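PDB 1RZ3: Rbstp0775 protein from Geobacillus stearothermophilus, which is of uncertain function but probably binds ATP and acts as a kinase of the phosphoribulokinase/uridine kinase family, within the P-loop NTPase superfamily. Local coordinates for residues D5-I17 with L38-I51. Sequence-based numbering, arbitrary orientation.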
# COMPACT_ATOMS: atom_id res chain seq x y z
N ASP A 5 7.66 -19.92 6.68
CA ASP A 5 7.17 -20.01 8.04
C ASP A 5 6.74 -18.65 8.57
O ASP A 5 5.79 -18.54 9.34
CB ASP A 5 8.24 -20.62 8.95
CG ASP A 5 8.71 -21.97 8.47
OD1 ASP A 5 9.33 -22.04 7.38
OD2 ASP A 5 8.46 -22.98 9.17
N ARG A 6 7.46 -17.61 8.17
CA ARG A 6 7.15 -16.25 8.61
C ARG A 6 5.85 -15.78 7.98
O ARG A 6 5.04 -15.12 8.63
CB ARG A 6 8.28 -15.29 8.22
CG ARG A 6 9.60 -15.59 8.90
CD ARG A 6 10.66 -14.58 8.50
NE ARG A 6 11.93 -14.83 9.17
CZ ARG A 6 13.04 -14.12 8.97
NH1 ARG A 6 13.03 -13.11 8.11
NH2 ARG A 6 14.15 -14.42 9.62
N ILE A 7 5.65 -16.13 6.72
CA ILE A 7 4.43 -15.74 6.02
C ILE A 7 3.25 -16.48 6.63
O ILE A 7 2.16 -15.92 6.78
CB ILE A 7 4.55 -16.06 4.51
CG1 ILE A 7 5.62 -15.16 3.89
CG2 ILE A 7 3.21 -15.86 3.82
CD1 ILE A 7 5.92 -15.46 2.43
N ASP A 8 3.45 -17.75 6.99
CA ASP A 8 2.39 -18.53 7.60
C ASP A 8 2.06 -17.95 8.97
O ASP A 8 0.90 -17.92 9.37
CB ASP A 8 2.80 -20.00 7.74
CG ASP A 8 2.77 -20.73 6.42
OD1 ASP A 8 1.73 -20.68 5.73
OD2 ASP A 8 3.79 -21.36 6.06
N PHE A 9 3.08 -17.50 9.69
CA PHE A 9 2.85 -16.92 11.01
C PHE A 9 2.05 -15.63 10.87
O PHE A 9 1.18 -15.33 11.69
CB PHE A 9 4.18 -16.63 11.72
CG PHE A 9 4.01 -16.15 13.13
CD1 PHE A 9 3.56 -17.01 14.12
CD2 PHE A 9 4.27 -14.82 13.45
CE1 PHE A 9 3.36 -16.55 15.43
CE2 PHE A 9 4.07 -14.35 14.75
CZ PHE A 9 3.61 -15.22 15.74
N LEU A 10 2.36 -14.85 9.84
CA LEU A 10 1.65 -13.60 9.61
C LEU A 10 0.19 -13.90 9.29
O LEU A 10 -0.72 -13.20 9.75
CB LEU A 10 2.31 -12.83 8.45
CG LEU A 10 1.70 -11.48 8.07
CD1 LEU A 10 1.59 -10.58 9.29
CD2 LEU A 10 2.57 -10.82 7.01
N CYS A 11 -0.04 -14.94 8.50
CA CYS A 11 -1.40 -15.33 8.15
C CYS A 11 -2.16 -15.70 9.43
O CYS A 11 -3.30 -15.28 9.62
CB CYS A 11 -1.37 -16.52 7.18
SG CYS A 11 -2.99 -17.10 6.66
N LYS A 12 -1.52 -16.48 10.30
CA LYS A 12 -2.14 -16.89 11.56
C LYS A 12 -2.48 -15.65 12.39
O LYS A 12 -3.56 -15.55 12.97
CB LYS A 12 -1.19 -17.79 12.35
CG LYS A 12 -1.80 -18.36 13.62
CD LYS A 12 -0.76 -19.04 14.49
CE LYS A 12 0.24 -18.03 15.04
NZ LYS A 12 -0.44 -16.95 15.82
N THR A 13 -1.54 -14.72 12.44
CA THR A 13 -1.74 -13.48 13.19
C THR A 13 -2.96 -12.73 12.65
O THR A 13 -3.79 -12.23 13.42
CB THR A 13 -0.48 -12.58 13.07
OG1 THR A 13 0.62 -13.24 13.71
CG2 THR A 13 -0.71 -11.23 13.74
N ILE A 14 -3.06 -12.65 11.33
CA ILE A 14 -4.17 -11.96 10.69
C ILE A 14 -5.50 -12.66 10.96
O ILE A 14 -6.52 -12.01 11.19
CB ILE A 14 -3.92 -11.83 9.16
CG1 ILE A 14 -2.83 -10.79 8.92
CG2 ILE A 14 -5.21 -11.45 8.43
CD1 ILE A 14 -2.29 -10.75 7.50
N LEU A 15 -5.49 -13.99 10.96
CA LEU A 15 -6.72 -14.74 11.21
C LEU A 15 -7.19 -14.64 12.66
O LEU A 15 -8.31 -15.06 12.97
CB LEU A 15 -6.52 -16.21 10.83
CG LEU A 15 -6.33 -16.50 9.34
CD1 LEU A 15 -5.96 -17.98 9.15
CD2 LEU A 15 -7.62 -16.16 8.59
N ALA A 16 -6.35 -14.10 13.54
CA ALA A 16 -6.70 -13.95 14.95
C ALA A 16 -7.27 -12.58 15.28
O ALA A 16 -7.78 -12.36 16.38
CB ALA A 16 -5.45 -14.21 15.82
N ILE A 17 -7.19 -11.65 14.33
CA ILE A 17 -7.70 -10.30 14.54
C ILE A 17 -9.23 -10.25 14.62
O ILE A 17 -9.92 -10.88 13.80
CB ILE A 17 -7.27 -9.36 13.39
CG1 ILE A 17 -5.74 -9.33 13.29
CG2 ILE A 17 -7.81 -7.94 13.64
CD1 ILE A 17 -5.24 -8.55 12.09
N LEU A 38 4.90 -10.17 -1.05
CA LEU A 38 4.33 -10.60 0.22
C LEU A 38 2.82 -10.52 0.17
O LEU A 38 2.13 -11.45 0.59
CB LEU A 38 4.85 -9.74 1.37
CG LEU A 38 4.23 -10.08 2.73
CD1 LEU A 38 4.55 -11.53 3.10
CD2 LEU A 38 4.75 -9.14 3.79
N ALA A 39 2.31 -9.40 -0.34
CA ALA A 39 0.87 -9.20 -0.44
C ALA A 39 0.20 -10.32 -1.23
O ALA A 39 -0.78 -10.90 -0.78
CB ALA A 39 0.57 -7.86 -1.08
N ASN A 40 0.74 -10.61 -2.42
CA ASN A 40 0.15 -11.65 -3.26
C ASN A 40 0.19 -13.03 -2.63
O ASN A 40 -0.79 -13.76 -2.66
CB ASN A 40 0.84 -11.67 -4.62
CG ASN A 40 0.64 -10.37 -5.39
OD1 ASN A 40 -0.39 -9.71 -5.27
ND2 ASN A 40 1.63 -10.01 -6.20
N GLN A 41 1.33 -13.39 -2.04
CA GLN A 41 1.45 -14.70 -1.41
C GLN A 41 0.54 -14.80 -0.19
O GLN A 41 -0.08 -15.84 0.05
CB GLN A 41 2.89 -14.98 -1.01
CG GLN A 41 3.83 -15.10 -2.20
CD GLN A 41 5.19 -15.65 -1.80
OE1 GLN A 41 5.91 -15.03 -1.02
NE2 GLN A 41 5.54 -16.81 -2.35
N LEU A 42 0.48 -13.73 0.59
CA LEU A 42 -0.36 -13.71 1.78
C LEU A 42 -1.84 -13.84 1.42
O LEU A 42 -2.56 -14.64 2.01
CB LEU A 42 -0.12 -12.42 2.57
CG LEU A 42 -0.80 -12.35 3.94
CD1 LEU A 42 -0.32 -13.51 4.81
CD2 LEU A 42 -0.46 -11.02 4.60
N SER A 43 -2.28 -13.07 0.43
CA SER A 43 -3.68 -13.12 0.01
C SER A 43 -4.03 -14.52 -0.50
O SER A 43 -5.13 -15.02 -0.26
CB SER A 43 -3.95 -12.08 -1.08
OG SER A 43 -3.16 -12.32 -2.23
N GLN A 44 -3.08 -15.14 -1.19
CA GLN A 44 -3.29 -16.48 -1.72
C GLN A 44 -3.51 -17.48 -0.58
O GLN A 44 -4.44 -18.27 -0.60
CB GLN A 44 -2.08 -16.91 -2.56
CG GLN A 44 -2.25 -18.23 -3.29
CD GLN A 44 -3.49 -18.25 -4.17
OE1 GLN A 44 -4.62 -18.23 -3.67
NE2 GLN A 44 -3.29 -18.28 -5.48
N THR A 45 -2.63 -17.42 0.41
CA THR A 45 -2.72 -18.31 1.57
C THR A 45 -4.04 -18.11 2.32
O THR A 45 -4.67 -19.07 2.77
CB THR A 45 -1.54 -18.06 2.52
OG1 THR A 45 -0.31 -18.15 1.79
CG2 THR A 45 -1.53 -19.09 3.64
N LEU A 46 -4.47 -16.85 2.44
CA LEU A 46 -5.72 -16.55 3.13
C LEU A 46 -6.91 -17.14 2.39
O LEU A 46 -7.82 -17.70 3.01
CB LEU A 46 -5.88 -15.02 3.27
CG LEU A 46 -4.97 -14.37 4.32
CD1 LEU A 46 -4.98 -12.86 4.16
CD2 LEU A 46 -5.43 -14.76 5.72
N ARG A 47 -6.91 -17.04 1.07
CA ARG A 47 -8.01 -17.59 0.28
C ARG A 47 -8.13 -19.09 0.49
O ARG A 47 -9.24 -19.63 0.54
CB ARG A 47 -7.79 -17.29 -1.21
CG ARG A 47 -7.90 -15.81 -1.55
CD ARG A 47 -7.69 -15.57 -3.04
NE ARG A 47 -7.76 -14.14 -3.34
CZ ARG A 47 -6.73 -13.41 -3.74
NH1 ARG A 47 -5.54 -13.98 -3.90
NH2 ARG A 47 -6.88 -12.11 -3.95
N GLU A 48 -7.00 -19.77 0.63
CA GLU A 48 -7.01 -21.20 0.84
C GLU A 48 -7.52 -21.53 2.24
O GLU A 48 -7.91 -22.66 2.52
CB GLU A 48 -5.61 -21.77 0.60
CG GLU A 48 -5.13 -21.48 -0.82
CD GLU A 48 -3.75 -22.00 -1.11
OE1 GLU A 48 -2.80 -21.62 -0.39
OE2 GLU A 48 -3.61 -22.80 -2.07
N GLN A 49 -7.54 -20.52 3.11
CA GLN A 49 -8.05 -20.70 4.47
C GLN A 49 -9.53 -20.32 4.48
O GLN A 49 -10.15 -20.23 5.54
CB GLN A 49 -7.29 -19.82 5.47
CG GLN A 49 -5.79 -20.01 5.49
CD GLN A 49 -5.38 -21.46 5.56
OE1 GLN A 49 -5.84 -22.21 6.42
NE2 GLN A 49 -4.51 -21.87 4.64
N GLY A 50 -10.08 -20.08 3.30
CA GLY A 50 -11.49 -19.73 3.21
C GLY A 50 -11.82 -18.26 3.34
O GLY A 50 -12.96 -17.90 3.63
N ILE A 51 -10.83 -17.39 3.13
CA ILE A 51 -11.06 -15.95 3.24
C ILE A 51 -11.09 -15.29 1.87
O ILE A 51 -10.17 -15.47 1.06
CB ILE A 51 -9.94 -15.26 4.06
CG1 ILE A 51 -9.75 -15.96 5.41
CG2 ILE A 51 -10.28 -13.78 4.24
CD1 ILE A 51 -10.98 -15.97 6.30
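Leu-42 enters helix 5-15 as a knob, its isobutyl group seated in a hole made by Ile-7, Leu-10, Cys-11 and Ile-14. Its two methyls divide the work. Leu-42 CD1 lies against the backbone, 4.0 Å from Cys-11 CA, while Leu-42 CD2 meets Ile-14 CD1 tip to tip at 3.4 Å, closer than normal carbon packing. The Leu-10 side chain crosses that of Leu-42 at about a right angle, Leu-10 CD2 lying 3.9 Å from Leu-42 CD2. With chi1 at -173°, the Leu-42 CG stands opposite its own backbone N, which carries both methyls to the neighbouring helix. The CA atoms of Cys-11 and Leu-42 are 6.7 Å apart, and the short helical segments cross at -59°.

The sulfur of Cys-11 lies one turn further along helix 35-48, where Cys-11 SG is 3.5 Å from Leu-46 CD2 and also packs on the Thr-45 methyl, CG2. The Thr-45 hydroxyl bonds instead to Gln-41 O, on the face of that carbonyl opposite the one used by Thr-45 N. Nearer the C-terminal ends, Leu-15 slides past Leu-46 and Ile-51 in the opposite direction, Leu-15 CD2 lying 3.8 Å from Ile-51 CG1. Here a Schellman motif with Gly-50 at C-prime ends helix 35-48, Ile-51 N reaching Leu-46 O at 3.0 Å. At the other end, Ile-7 passes Leu-38 in the opposite sense. No hydrogen bond joins the segments.

Both helices lie over the parallel sheet of this P-loop fold: Leu-10 and Ile-14 rest on strand 146-150, Leu-42, and Ile-51 just past the helix, on strand 127-132, and Leu-46 on edge strand 53-57.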